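Local coordinates for protein DNA endonuclease I-CeuI (Chlamydomonas eugametos, PDB 2EX5) that cuts double-stranded DNA as a magnesium-dependent LAGLIDADG homing endonuclease, recognising a degenerate site of 17-19 base pairs and leaving a staggered break that starts intron homing, at residues K18-V23 / T106-H111; L65-K70 / P180-M185; E84-R89 / T118-I123. The protein carries 1 engineered substitution. One frame throughout, in Å; residues are numbered along the deposited sequence.

Contact 1 of 3, residues K18-V23 / T106-H111; sequences KINDAV and TGRIRH. With nucleotides of chain A.
Asn20 and Arg108 run alongside each other head to tail, their amide and guanidinium planes 18° apart, where helix 10-26 runs beside the outer strand 108-111. The amide of Asn20 reaches beyond Arg108 to the strand backbone: ND2 donates to Ile109 O at 3.1 Å, an almost straight bond (162°) with the acceptor lying in the amide plane. Its other branch turns to the arginine stem, OD1 resting 3.6 Å from Arg108 CD and also making a weak hydrogen bond to the hydroxyl of Tyr32.

Val23, one turn further along the helix, meets the far end of Arg108 from the opposite direction. Its CG1 lies over one face of the guanidinium, toward the rim, 3.4 Å from Arg108 NE. Arg108 takes up this pose through a bend at chi2 (-68°), and its NH2 folds back to donate to Gly107 O from above the carbonyl plane. Tyr32 of helix 29-40 adds a cation-pi contact to the same group.

In the guanidinium plane at NE sits a water, 2.8 Å from Arg108 NE, which also donates to Asn20 O and to OP2 of DC7 of chain A, tying helix, strand and DNA backbone together. Arg110 reaches that phosphate oxygen directly, NH1 to OP2 of DC7 of chain A at 3.1 Å. Its guanidinium lies between Arg108 CB on one face and the sugar carbon C2' of DC7 on the other. This is the edge strand of the LAGLIDADG DNA-binding sheet, backed by a helix, with one arginine bonding a phosphate directly and another reaching it through water.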
loop_
_atom_site.group_PDB
_atom_site.type_symbol
_atom_site.label_atom_id
_atom_site.label_comp_id
_atom_site.label_asym_id
_atom_site.label_seq_id
_atom_site.Cartn_x
_atom_site.Cartn_y
_atom_site.Cartn_z
ATOM N N LYS C 18 -14.470 -13.143 19.971
ATOM C CA LYS C 18 -15.601 -14.148 20.110
ATOM C C LYS C 18 -15.890 -14.618 18.688
ATOM O O LYS C 18 -16.134 -15.795 18.424
ATOM C CB LYS C 18 -16.899 -13.539 20.731
ATOM C CG LYS C 18 -16.807 -12.940 22.133
ATOM C CD LYS C 18 -18.139 -12.226 22.570
ATOM C CE LYS C 18 -17.853 -11.109 23.634
ATOM N NZ LYS C 18 -16.872 -11.445 24.791
ATOM N N ILE C 19 -15.850 -13.661 17.748
ATOM C CA ILE C 19 -16.235 -13.969 16.351
ATOM C C ILE C 19 -15.244 -14.982 15.802
ATOM O O ILE C 19 -15.698 -15.921 15.146
ATOM C CB ILE C 19 -16.302 -12.642 15.464
ATOM C CG1 ILE C 19 -17.610 -11.862 15.718
ATOM C CG2 ILE C 19 -16.217 -12.924 13.996
ATOM C CD1 ILE C 19 -17.574 -10.445 15.233
ATOM N N ASN C 20 -13.889 -14.777 15.994
ATOM C CA ASN C 20 -12.870 -15.811 15.538
ATOM C C ASN C 20 -12.996 -17.126 16.269
ATOM O O ASN C 20 -12.837 -18.227 15.680
ATOM C CB ASN C 20 -11.375 -15.347 15.608
ATOM C CG ASN C 20 -11.022 -14.378 14.538
ATOM O OD1 ASN C 20 -11.097 -14.677 13.344
ATOM N ND2 ASN C 20 -10.714 -13.175 14.951
ATOM N N ASP C 21 -13.279 -17.025 17.553
ATOM C CA ASP C 21 -13.554 -18.262 18.412
ATOM C C ASP C 21 -14.771 -19.035 17.902
ATOM O O ASP C 21 -14.733 -20.245 17.777
ATOM C CB ASP C 21 -13.802 -17.907 19.899
ATOM C CG ASP C 21 -12.530 -17.479 20.653
ATOM O OD1 ASP C 21 -12.642 -17.008 21.839
ATOM O OD2 ASP C 21 -11.443 -17.523 20.060
ATOM N N ALA C 22 -15.844 -18.314 17.542
ATOM C CA ALA C 22 -17.041 -18.969 16.828
ATOM C C ALA C 22 -16.772 -19.706 15.474
ATOM O O ALA C 22 -17.181 -20.897 15.284
ATOM C CB ALA C 22 -18.283 -17.904 16.768
ATOM N N VAL C 23 -16.090 -19.059 14.490
ATOM C CA VAL C 23 -15.803 -19.794 13.217
ATOM C C VAL C 23 -14.854 -21.040 13.316
ATOM O O VAL C 23 -14.893 -22.046 12.458
ATOM C CB VAL C 23 -15.344 -18.850 12.092
ATOM C CG1 VAL C 23 -13.963 -18.190 12.396
ATOM C CG2 VAL C 23 -15.407 -19.563 10.762
ATOM N N THR C 106 -11.675 -17.865 2.533
ATOM C CA THR C 106 -10.906 -18.419 3.656
ATOM C C THR C 106 -10.019 -17.219 4.157
ATOM O O THR C 106 -9.997 -16.160 3.516
ATOM C CB THR C 106 -10.113 -19.695 3.285
ATOM O OG1 THR C 106 -9.765 -20.430 4.484
ATOM C CG2 THR C 106 -8.828 -19.370 2.435
ATOM N N GLY C 107 -9.353 -17.387 5.301
ATOM C CA GLY C 107 -8.592 -16.347 5.937
ATOM C C GLY C 107 -9.312 -16.021 7.189
ATOM O O GLY C 107 -10.436 -16.495 7.446
ATOM N N ARG C 108 -8.599 -15.243 8.009
ATOM C CA ARG C 108 -9.009 -14.797 9.294
ATOM C C ARG C 108 -8.483 -13.402 9.397
ATOM O O ARG C 108 -7.346 -13.190 9.058
ATOM C CB ARG C 108 -8.395 -15.680 10.367
ATOM C CG ARG C 108 -8.911 -17.136 10.393
ATOM C CD ARG C 108 -10.437 -17.210 10.843
ATOM N NE ARG C 108 -10.875 -18.625 10.949
ATOM C CZ ARG C 108 -11.370 -19.358 9.952
ATOM N NH1 ARG C 108 -11.635 -20.649 10.191
ATOM N NH2 ARG C 108 -11.588 -18.834 8.724
ATOM N N ILE C 109 -9.351 -12.487 9.875
ATOM C CA ILE C 109 -9.034 -11.142 10.290
ATOM C C ILE C 109 -8.854 -11.014 11.804
ATOM O O ILE C 109 -9.726 -11.389 12.624
ATOM C CB ILE C 109 -10.082 -10.145 9.803
ATOM C CG1 ILE C 109 -10.064 -10.102 8.252
ATOM C CG2 ILE C 109 -9.859 -8.797 10.420
ATOM C CD1 ILE C 109 -11.079 -9.230 7.623
ATOM N N ARG C 110 -7.699 -10.478 12.207
ATOM C CA ARG C 110 -7.434 -10.372 13.604
ATOM C C ARG C 110 -6.798 -9.010 13.846
ATOM O O ARG C 110 -6.301 -8.406 12.906
ATOM C CB ARG C 110 -6.559 -11.533 14.063
ATOM C CG ARG C 110 -7.018 -12.923 13.611
ATOM C CD ARG C 110 -6.383 -14.097 14.551
ATOM N NE ARG C 110 -6.470 -15.498 14.065
ATOM C CZ ARG C 110 -5.846 -15.986 12.971
ATOM N NH1 ARG C 110 -5.953 -17.280 12.602
ATOM N NH2 ARG C 110 -5.117 -15.179 12.217
ATOM N N HIS C 111 -6.834 -8.511 15.084
ATOM C CA HIS C 111 -6.145 -7.317 15.471
ATOM C C HIS C 111 -4.621 -7.572 15.472
ATOM O O HIS C 111 -4.130 -8.583 16.006
ATOM C CB HIS C 111 -6.632 -6.852 16.860
ATOM C CG HIS C 111 -5.873 -5.689 17.426
ATOM N ND1 HIS C 111 -5.062 -5.803 18.541
ATOM C CD2 HIS C 111 -5.746 -4.404 17.003
ATOM C CE1 HIS C 111 -4.515 -4.627 18.808
ATOM N NE2 HIS C 111 -4.926 -3.757 17.893
ATOM P P DC A 7 -7.220 -19.708 15.267
ATOM O OP1 DC A 7 -8.072 -19.489 16.460
ATOM O OP2 DC A 7 -7.775 -19.511 13.873
ATOM O "O5'" DC A 7 -5.980 -18.767 15.767
ATOM C "C5'" DC A 7 -5.541 -18.948 17.183
ATOM C "C4'" DC A 7 -4.422 -18.003 17.567
ATOM O "O4'" DC A 7 -3.197 -18.594 17.050
ATOM C "C3'" DC A 7 -4.514 -16.599 16.970
ATOM O "O3'" DC A 7 -3.964 -15.668 17.809
ATOM C "C2'" DC A 7 -3.547 -16.619 15.790
ATOM C "C1'" DC A 7 -2.489 -17.557 16.408
ATOM N N1 DC A 7 -1.473 -17.887 15.397
ATOM C C2 DC A 7 -0.124 -18.086 15.751
ATOM O O2 DC A 7 0.169 -18.106 16.940
ATOM N N3 DC A 7 0.797 -18.301 14.786
ATOM C C4 DC A 7 0.416 -18.313 13.543
ATOM N N4 DC A 7 1.287 -18.599 12.596
ATOM C C5 DC A 7 -0.934 -18.138 13.191
ATOM C C6 DC A 7 -1.849 -17.942 14.121
HETATM O O HOH W 1 -10.441 -18.686 13.731
#

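Contact 2 of 3, residues L65-K70 / P180-M185; sequences LNISTK and PIWDQM. With nucleotides of chain B.
Trp182 lies against Thr69 and Ile67, and its side chain carries much of the meeting between helix 171-185 and strand 63-71. From CB, 4.0 Å from Ile67 CG2, the chain sets CG opposite the backbone N (chi1 156°), which swings the indole off the helix and across the strand. The two side chains, Trp182 and Thr69, cross at about a right angle, and Thr69 lies over one face of the indole. CG and CD1 pass under the threonine hydroxyl, with OG1 3.1 Å from Trp182 CD1 and over the ring face. Further out, NE1 and CE2 lie beneath Thr69 CB, which makes a CH-pi contact 3.6 Å from the centroid of the five-membered ring. CD1 also turns an edge to the strand backbone, where Ile67 O lies in the ring plane at 3.5 Å from it. Beyond the pyrrole part, CZ2 still reaches Thr69 CB, while Phe196 touches both partners and Ala202 of helix 199-206 packs on the indole.

Water joins the two backbones, one molecule bridging Ile67 O and Trp182 O. A second accepts from Ile67 N and lies close to Met185 O and a phosphate oxygen of DC18 of chain B.

The strand's other side faces DNA. Ser68 OG and Thr69 N both donate to OP2 of DC19 of chain B, Ser68 OG at 2.8 Å from it, and Lys70 extends to a guanine, NZ meeting N7 of DG20 of chain B at 2.6 Å. One side of the strand thus packs on a helix while the other contacts a guanine and holds a phosphate, as expected of the DNA-binding beta-sheet of the LAGLIDADG fold.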
loop_
_atom_site.group_PDB
_atom_site.type_symbol
_atom_site.label_atom_id
_atom_site.label_comp_id
_atom_site.label_asym_id
_atom_site.label_seq_id
_atom_site.Cartn_x
_atom_site.Cartn_y
_atom_site.Cartn_z
ATOM N N LEU C 65 3.733 -11.976 0.761
ATOM C CA LEU C 65 3.920 -13.387 0.730
ATOM C C LEU C 65 5.282 -13.653 1.342
ATOM O O LEU C 65 6.342 -13.209 0.779
ATOM C CB LEU C 65 3.931 -13.864 -0.763
ATOM C CG LEU C 65 2.563 -13.895 -1.490
ATOM C CD1 LEU C 65 2.816 -13.967 -2.999
ATOM C CD2 LEU C 65 1.738 -15.067 -1.060
ATOM N N ASN C 66 5.337 -14.413 2.446
ATOM C CA ASN C 66 6.640 -14.464 3.111
ATOM C C ASN C 66 6.976 -15.839 3.627
ATOM O O ASN C 66 6.096 -16.707 3.715
ATOM C CB ASN C 66 6.736 -13.354 4.154
ATOM C CG ASN C 66 5.624 -13.472 5.233
ATOM O OD1 ASN C 66 4.723 -12.590 5.321
ATOM N ND2 ASN C 66 5.723 -14.511 6.048
ATOM N N ILE C 67 8.244 -16.091 3.885
ATOM C CA ILE C 67 8.677 -17.388 4.303
ATOM C C ILE C 67 9.550 -17.189 5.474
ATOM O O ILE C 67 10.610 -16.479 5.420
ATOM C CB ILE C 67 9.479 -18.167 3.106
ATOM C CG1 ILE C 67 8.534 -18.495 1.920
ATOM C CG2 ILE C 67 10.137 -19.538 3.655
ATOM C CD1 ILE C 67 9.244 -18.619 0.610
ATOM N N SER C 68 9.177 -17.841 6.551
ATOM C CA SER C 68 9.948 -17.782 7.749
ATOM C C SER C 68 10.707 -19.089 8.073
ATOM O O SER C 68 10.223 -20.190 7.762
ATOM C CB SER C 68 9.006 -17.314 8.839
ATOM O OG SER C 68 9.661 -17.572 10.049
ATOM N N THR C 69 11.923 -18.988 8.654
ATOM C CA THR C 69 12.685 -20.163 8.966
ATOM C C THR C 69 13.096 -20.084 10.393
ATOM O O THR C 69 13.814 -19.173 10.780
ATOM C CB THR C 69 13.905 -20.376 8.034
ATOM O OG1 THR C 69 13.432 -20.680 6.743
ATOM C CG2 THR C 69 14.769 -21.608 8.483
ATOM N N LYS C 70 12.662 -21.076 11.179
ATOM C CA LYS C 70 12.668 -20.935 12.640
ATOM C C LYS C 70 12.918 -22.251 13.332
ATOM O O LYS C 70 12.624 -23.315 12.814
ATOM C CB LYS C 70 11.344 -20.335 13.107
ATOM C CG LYS C 70 10.218 -21.180 12.511
ATOM C CD LYS C 70 8.841 -20.877 13.069
ATOM C CE LYS C 70 8.231 -19.607 12.560
ATOM N NZ LYS C 70 6.815 -19.837 12.965
ATOM N N PRO C 180 17.745 -22.328 0.105
ATOM C CA PRO C 180 18.160 -21.263 -0.820
ATOM C C PRO C 180 17.025 -20.423 -1.346
ATOM O O PRO C 180 17.219 -19.274 -1.574
ATOM C CB PRO C 180 18.822 -22.036 -1.993
ATOM C CG PRO C 180 19.322 -23.307 -1.411
ATOM C CD PRO C 180 18.161 -23.672 -0.406
ATOM N N ILE C 181 15.852 -20.976 -1.598
ATOM C CA ILE C 181 14.706 -20.081 -1.953
ATOM C C ILE C 181 14.326 -19.185 -0.780
ATOM O O ILE C 181 14.111 -17.979 -0.969
ATOM C CB ILE C 181 13.431 -20.905 -2.358
ATOM C CG1 ILE C 181 13.657 -21.654 -3.671
ATOM C CG2 ILE C 181 12.276 -19.988 -2.444
ATOM C CD1 ILE C 181 12.783 -22.948 -3.721
ATOM N N TRP C 182 14.191 -19.760 0.417
ATOM C CA TRP C 182 13.978 -18.924 1.622
ATOM C C TRP C 182 14.912 -17.744 1.738
ATOM O O TRP C 182 14.508 -16.614 1.973
ATOM C CB TRP C 182 14.086 -19.776 2.895
ATOM C CG TRP C 182 14.456 -18.968 4.161
ATOM C CD1 TRP C 182 13.639 -18.192 4.893
ATOM C CD2 TRP C 182 15.714 -18.977 4.845
ATOM N NE1 TRP C 182 14.325 -17.595 5.931
ATOM C CE2 TRP C 182 15.585 -18.151 5.975
ATOM C CE3 TRP C 182 16.948 -19.612 4.608
ATOM C CZ2 TRP C 182 16.677 -17.899 6.867
ATOM C CZ3 TRP C 182 18.008 -19.394 5.521
ATOM C CH2 TRP C 182 17.867 -18.545 6.617
ATOM N N ASP C 183 16.216 -18.050 1.603
ATOM C CA ASP C 183 17.311 -17.072 1.702
ATOM C C ASP C 183 17.148 -15.937 0.682
ATOM O O ASP C 183 17.292 -14.803 1.022
ATOM C CB ASP C 183 18.670 -17.801 1.364
ATOM C CG ASP C 183 19.840 -16.826 1.302
ATOM O OD1 ASP C 183 20.047 -16.127 2.303
ATOM O OD2 ASP C 183 20.506 -16.751 0.250
ATOM N N GLN C 184 16.887 -16.267 -0.587
ATOM C CA GLN C 184 16.677 -15.254 -1.705
ATOM C C GLN C 184 15.428 -14.384 -1.448
ATOM O O GLN C 184 15.381 -13.187 -1.800
ATOM C CB GLN C 184 16.486 -16.029 -3.029
ATOM C CG GLN C 184 17.757 -16.579 -3.654
ATOM C CD GLN C 184 17.599 -17.882 -4.474
ATOM O OE1 GLN C 184 18.480 -18.776 -4.416
ATOM N NE2 GLN C 184 16.516 -17.982 -5.272
ATOM N N MET C 185 14.410 -14.940 -0.796
ATOM C CA MET C 185 13.196 -14.101 -0.513
ATOM C C MET C 185 13.238 -13.297 0.763
ATOM O O MET C 185 12.261 -12.501 1.068
ATOM C CB MET C 185 11.947 -14.945 -0.491
ATOM C CG MET C 185 11.822 -15.841 -1.697
ATOM S SD MET C 185 10.354 -16.824 -1.516
ATOM C CE MET C 185 9.121 -15.451 -1.620
ATOM P P DC B 19 12.386 -15.035 10.784
ATOM O OP1 DC B 19 13.858 -14.790 10.892
ATOM O OP2 DC B 19 12.075 -16.250 9.931
ATOM O "O5'" DC B 19 11.730 -15.124 12.196
ATOM C "C5'" DC B 19 11.819 -14.026 13.075
ATOM C "C4'" DC B 19 11.355 -14.534 14.443
ATOM O "O4'" DC B 19 9.904 -14.413 14.480
ATOM C "C3'" DC B 19 11.621 -15.999 14.712
ATOM O "O3'" DC B 19 12.179 -15.984 16.044
ATOM C "C2'" DC B 19 10.229 -16.694 14.603
ATOM C "C1'" DC B 19 9.228 -15.559 14.892
ATOM N N1 DC B 19 7.915 -15.547 14.052
ATOM C C2 DC B 19 6.718 -15.510 14.719
ATOM O O2 DC B 19 6.735 -15.548 15.977
ATOM N N3 DC B 19 5.554 -15.539 13.994
ATOM C C4 DC B 19 5.520 -15.595 12.678
ATOM N N4 DC B 19 4.302 -15.581 12.093
ATOM C C5 DC B 19 6.739 -15.616 11.963
ATOM C C6 DC B 19 7.880 -15.609 12.685
ATOM P P DG B 20 12.230 -17.259 17.027
ATOM O OP1 DG B 20 13.116 -16.771 18.111
ATOM O OP2 DG B 20 12.504 -18.562 16.406
ATOM O "O5'" DG B 20 10.808 -17.281 17.802
ATOM C "C5'" DG B 20 10.247 -16.247 18.683
ATOM C "C4'" DG B 20 9.238 -17.033 19.501
ATOM O "O4'" DG B 20 7.904 -17.082 18.870
ATOM C "C3'" DG B 20 9.698 -18.488 19.786
ATOM O "O3'" DG B 20 9.794 -18.619 21.202
ATOM C "C2'" DG B 20 8.646 -19.411 19.219
ATOM C "C1'" DG B 20 7.495 -18.479 18.827
ATOM N N9 DG B 20 6.923 -18.629 17.489
ATOM C C8 DG B 20 7.602 -18.782 16.324
ATOM N N7 DG B 20 6.772 -18.815 15.310
ATOM C C5 DG B 20 5.505 -18.705 15.852
ATOM C C6 DG B 20 4.250 -18.733 15.211
ATOM O O6 DG B 20 4.034 -18.807 14.001
ATOM N N1 DG B 20 3.209 -18.614 16.078
ATOM C C2 DG B 20 3.382 -18.499 17.409
ATOM N N2 DG B 20 2.219 -18.380 18.098
ATOM N N3 DG B 20 4.577 -18.515 18.033
ATOM C C4 DG B 20 5.583 -18.585 17.174
ATOM P P DC B 18 10.671 -11.653 5.248
ATOM O OP1 DC B 18 12.110 -11.652 5.548
ATOM O OP2 DC B 18 10.238 -11.860 3.862
ATOM O "O5'" DC B 18 9.897 -12.831 5.987
ATOM C "C5'" DC B 18 10.189 -13.612 7.199
ATOM C "C4'" DC B 18 10.324 -12.764 8.468
ATOM O "O4'" DC B 18 9.112 -12.016 8.686
ATOM C "C3'" DC B 18 10.478 -13.546 9.766
ATOM O "O3'" DC B 18 11.872 -13.757 9.983
ATOM C "C2'" DC B 18 9.827 -12.694 10.884
ATOM C "C1'" DC B 18 8.770 -11.985 10.062
ATOM N N1 DC B 18 7.243 -12.343 10.165
ATOM C C2 DC B 18 6.654 -12.077 11.384
ATOM O O2 DC B 18 7.465 -11.711 12.210
ATOM N N3 DC B 18 5.294 -12.256 11.614
ATOM C C4 DC B 18 4.554 -12.656 10.586
ATOM N N4 DC B 18 3.258 -12.833 10.863
ATOM C C5 DC B 18 5.115 -12.961 9.302
ATOM C C6 DC B 18 6.480 -12.804 9.112
HETATM O O HOH W 2 12.261 -15.339 3.310
HETATM O O HOH W 3 9.963 -14.088 2.772
#

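Contact 3 of 3, residues E84-R89 / T118-I123; sequences EFNVTR and TLVLTI. Engineered in segment 84-89: Arg89 (natural residue Gln). With nucleotides of chain B.
Six backbone hydrogen bonds join Glu84-Arg89 to Thr118-Ile123, two at each of the pairs Phe85-Ile123, Val87-Leu121 and Arg89-Leu119. They form the antiparallel centre of the four-stranded DNA-binding sheet of the LAGLIDADG fold. The shortest runs from Leu121 N to Val87 O, 2.7 Å and nearly straight at 172°.

Glu84 and the engineered Arg89, natively Gln, hydrogen-bond to DNA. The extended Glu84 accepts from a base, its OE1 lying 2.9 Å from N4 of DC18 of chain B, and a water links the same OE1 to Thr122 OG1. Arg89 donates NH1 to OP2 of DG15 of chain B at 2.9 Å, with the phosphate oxygen in the guanidinium plane.

Outward from these bonds, the side chains divide between two faces. Glu84, Asn86, Thr88, Val120 and Thr122 lie on the DNA face, where Thr88 and Val120 run side by side and Val120 CG1 packs on Asn86 CB. Phe85, Val87, Arg89, Leu119, Leu121 and Ile123 share the other face, Leu121 packing onto helix 94-104 and Phe85 onto helix 126-141. There Phe85 and Ile123 point the same way, with Phe85 CD1 4.1 Å from Ile123 CD1.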
loop_
_atom_site.group_PDB
_atom_site.type_symbol
_atom_site.label_atom_id
_atom_site.label_comp_id
_atom_site.label_asym_id
_atom_site.label_seq_id
_atom_site.Cartn_x
_atom_site.Cartn_y
_atom_site.Cartn_z
ATOM N N GLU C 84 3.540 -17.919 4.531
ATOM C CA GLU C 84 2.381 -17.201 5.049
ATOM C C GLU C 84 2.043 -16.148 4.000
ATOM O O GLU C 84 2.922 -15.549 3.446
ATOM C CB GLU C 84 2.711 -16.541 6.374
ATOM C CG GLU C 84 1.521 -15.640 6.948
ATOM C CD GLU C 84 1.758 -15.240 8.359
ATOM O OE1 GLU C 84 1.868 -14.036 8.595
ATOM O OE2 GLU C 84 1.914 -16.127 9.272
ATOM N N PHE C 85 0.754 -15.929 3.736
ATOM C CA PHE C 85 0.255 -14.708 3.069
ATOM C C PHE C 85 -0.403 -13.781 4.079
ATOM O O PHE C 85 -1.166 -14.263 4.862
ATOM C CB PHE C 85 -0.758 -15.183 2.071
ATOM C CG PHE C 85 -1.626 -14.073 1.487
ATOM C CD1 PHE C 85 -2.934 -13.856 1.954
ATOM C CD2 PHE C 85 -1.150 -13.296 0.485
ATOM C CE1 PHE C 85 -3.721 -12.810 1.411
ATOM C CE2 PHE C 85 -1.920 -12.243 -0.039
ATOM C CZ PHE C 85 -3.231 -12.039 0.424
ATOM N N ASN C 86 -0.223 -12.457 4.057
ATOM C CA ASN C 86 -1.023 -11.639 4.983
ATOM C C ASN C 86 -1.239 -10.355 4.338
ATOM O O ASN C 86 -0.477 -10.026 3.415
ATOM C CB ASN C 86 -0.429 -11.373 6.415
ATOM C CG ASN C 86 0.897 -10.588 6.431
ATOM O OD1 ASN C 86 1.850 -11.063 6.976
ATOM N ND2 ASN C 86 0.953 -9.413 5.859
ATOM N N VAL C 87 -2.210 -9.602 4.884
ATOM C CA VAL C 87 -2.567 -8.238 4.423
ATOM C C VAL C 87 -3.005 -7.448 5.613
ATOM O O VAL C 87 -3.947 -7.835 6.265
ATOM C CB VAL C 87 -3.782 -8.227 3.438
ATOM C CG1 VAL C 87 -3.724 -6.887 2.412
ATOM C CG2 VAL C 87 -3.738 -9.409 2.662
ATOM N N THR C 88 -2.469 -6.240 5.735
ATOM C CA THR C 88 -2.521 -5.399 6.881
ATOM C C THR C 88 -3.188 -4.125 6.461
ATOM O O THR C 88 -3.048 -3.642 5.348
ATOM C CB THR C 88 -1.087 -5.132 7.361
ATOM O OG1 THR C 88 -0.480 -6.420 7.474
ATOM C CG2 THR C 88 -1.030 -4.355 8.676
ATOM N N ARG C 89 -4.056 -3.648 7.342
ATOM C CA ARG C 89 -4.746 -2.386 7.065
ATOM C C ARG C 89 -5.316 -1.882 8.370
ATOM O O ARG C 89 -5.844 -2.635 9.129
ATOM C CB ARG C 89 -5.873 -2.664 6.076
ATOM C CG ARG C 89 -6.543 -1.514 5.365
ATOM C CD ARG C 89 -5.696 -0.484 4.523
ATOM N NE ARG C 89 -6.601 0.597 4.160
ATOM C CZ ARG C 89 -6.774 1.762 4.824
ATOM N NH1 ARG C 89 -5.992 2.108 5.819
ATOM N NH2 ARG C 89 -7.703 2.653 4.409
ATOM N N THR C 118 -4.802 -1.377 13.931
ATOM C CA THR C 118 -4.621 -2.195 12.749
ATOM C C THR C 118 -5.071 -3.641 12.721
ATOM O O THR C 118 -4.927 -4.390 13.658
ATOM C CB THR C 118 -3.251 -2.079 12.032
ATOM O OG1 THR C 118 -2.525 -3.257 12.219
ATOM C CG2 THR C 118 -2.463 -0.906 12.392
ATOM N N LEU C 119 -5.485 -4.082 11.571
ATOM C CA LEU C 119 -6.008 -5.434 11.452
ATOM C C LEU C 119 -5.141 -6.190 10.466
ATOM O O LEU C 119 -4.568 -5.557 9.665
ATOM C CB LEU C 119 -7.443 -5.273 10.873
ATOM C CG LEU C 119 -8.706 -5.282 11.782
ATOM C CD1 LEU C 119 -8.532 -4.911 13.348
ATOM C CD2 LEU C 119 -10.017 -4.729 11.130
ATOM N N VAL C 120 -5.085 -7.525 10.474
ATOM C CA VAL C 120 -4.244 -8.292 9.594
ATOM C C VAL C 120 -5.131 -9.381 9.156
ATOM O O VAL C 120 -5.799 -9.974 9.980
ATOM C CB VAL C 120 -2.977 -8.883 10.276
ATOM C CG1 VAL C 120 -2.145 -9.697 9.279
ATOM C CG2 VAL C 120 -2.144 -7.789 10.731
ATOM N N LEU C 121 -5.161 -9.677 7.859
ATOM C CA LEU C 121 -5.782 -10.863 7.372
ATOM C C LEU C 121 -4.681 -11.854 6.984
ATOM O O LEU C 121 -3.742 -11.503 6.270
ATOM C CB LEU C 121 -6.727 -10.459 6.190
ATOM C CG LEU C 121 -7.154 -11.457 5.085
ATOM C CD1 LEU C 121 -7.496 -12.764 5.509
ATOM C CD2 LEU C 121 -8.333 -10.887 4.421
ATOM N N THR C 122 -4.784 -13.079 7.457
ATOM C CA THR C 122 -3.752 -14.172 7.260
ATOM C C THR C 122 -4.301 -15.418 6.626
ATOM O O THR C 122 -5.384 -15.894 7.002
ATOM C CB THR C 122 -3.089 -14.561 8.671
ATOM O OG1 THR C 122 -2.606 -13.343 9.322
ATOM C CG2 THR C 122 -1.873 -15.455 8.549
ATOM N N ILE C 123 -3.583 -15.947 5.663
ATOM C CA ILE C 123 -3.760 -17.303 5.221
ATOM C C ILE C 123 -2.440 -18.026 5.276
ATOM O O ILE C 123 -1.480 -17.653 4.536
ATOM C CB ILE C 123 -4.278 -17.311 3.746
ATOM C CG1 ILE C 123 -5.736 -16.655 3.702
ATOM C CG2 ILE C 123 -4.159 -18.774 3.196
ATOM C CD1 ILE C 123 -6.273 -16.118 2.357
ATOM P P DG B 15 -2.272 1.175 6.776
ATOM O OP1 DG B 15 -1.912 1.637 5.372
ATOM O OP2 DG B 15 -3.692 1.155 7.209
ATOM O "O5'" DG B 15 -1.771 -0.361 6.651
ATOM C "C5'" DG B 15 -0.548 -0.990 6.875
ATOM C "C4'" DG B 15 0.638 -0.542 6.065
ATOM O "O4'" DG B 15 1.427 -0.316 7.231
ATOM C "C3'" DG B 15 1.305 -1.653 5.218
ATOM O "O3'" DG B 15 2.133 -0.942 4.356
ATOM C "C2'" DG B 15 1.941 -2.476 6.273
ATOM C "C1'" DG B 15 2.362 -1.340 7.216
ATOM N N9 DG B 15 2.643 -1.635 8.602
ATOM C C8 DG B 15 1.730 -1.789 9.629
ATOM N N7 DG B 15 2.269 -2.054 10.764
ATOM C C5 DG B 15 3.658 -2.027 10.467
ATOM C C6 DG B 15 4.718 -2.211 11.321
ATOM O O6 DG B 15 4.573 -2.389 12.501
ATOM N N1 DG B 15 5.995 -2.135 10.785
ATOM C C2 DG B 15 6.172 -1.887 9.458
ATOM N N2 DG B 15 7.449 -1.795 9.116
ATOM N N3 DG B 15 5.174 -1.671 8.565
ATOM C C4 DG B 15 3.927 -1.768 9.157
ATOM P P DC B 18 10.671 -11.653 5.248
ATOM O OP1 DC B 18 12.110 -11.652 5.548
ATOM O OP2 DC B 18 10.238 -11.860 3.862
ATOM O "O5'" DC B 18 9.897 -12.831 5.987
ATOM C "C5'" DC B 18 10.189 -13.612 7.199
ATOM C "C4'" DC B 18 10.324 -12.764 8.468
ATOM O "O4'" DC B 18 9.112 -12.016 8.686
ATOM C "C3'" DC B 18 10.478 -13.546 9.766
ATOM O "O3'" DC B 18 11.872 -13.757 9.983
ATOM C "C2'" DC B 18 9.827 -12.694 10.884
ATOM C "C1'" DC B 18 8.770 -11.985 10.062
ATOM N N1 DC B 18 7.243 -12.343 10.165
ATOM C C2 DC B 18 6.654 -12.077 11.384
ATOM O O2 DC B 18 7.465 -11.711 12.210
ATOM N N3 DC B 18 5.294 -12.256 11.614
ATOM C C4 DC B 18 4.554 -12.656 10.586
ATOM N N4 DC B 18 3.258 -12.833 10.863
ATOM C C5 DC B 18 5.115 -12.961 9.302
ATOM C C6 DC B 18 6.480 -12.804 9.112
HETATM O O HOH W 4 0.082 -12.689 10.320
#

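In the fold
All three contacts share one antiparallel sheet and differ by their place in it. Contact 3 joins the two central strands, lies deepest, its centre about 6 Å from that of the chain, and rests on backbone hydrogen bonds. Contacts 1 and 2 put helices beside the outermost strands, on opposite sides of the chain's centre with their own centres about 26 Å apart. All are largely buried once the DNA is counted. The flank at 18-23/106-111 is polar, built on an amide, arginines and water, whereas 65-70/180-185 turns on an indole face under a threonine, with water joining the backbones. Backbone pairing connects contact 3 to both: Arg110 O with Val120 N, and Asn66 N with Glu84 O.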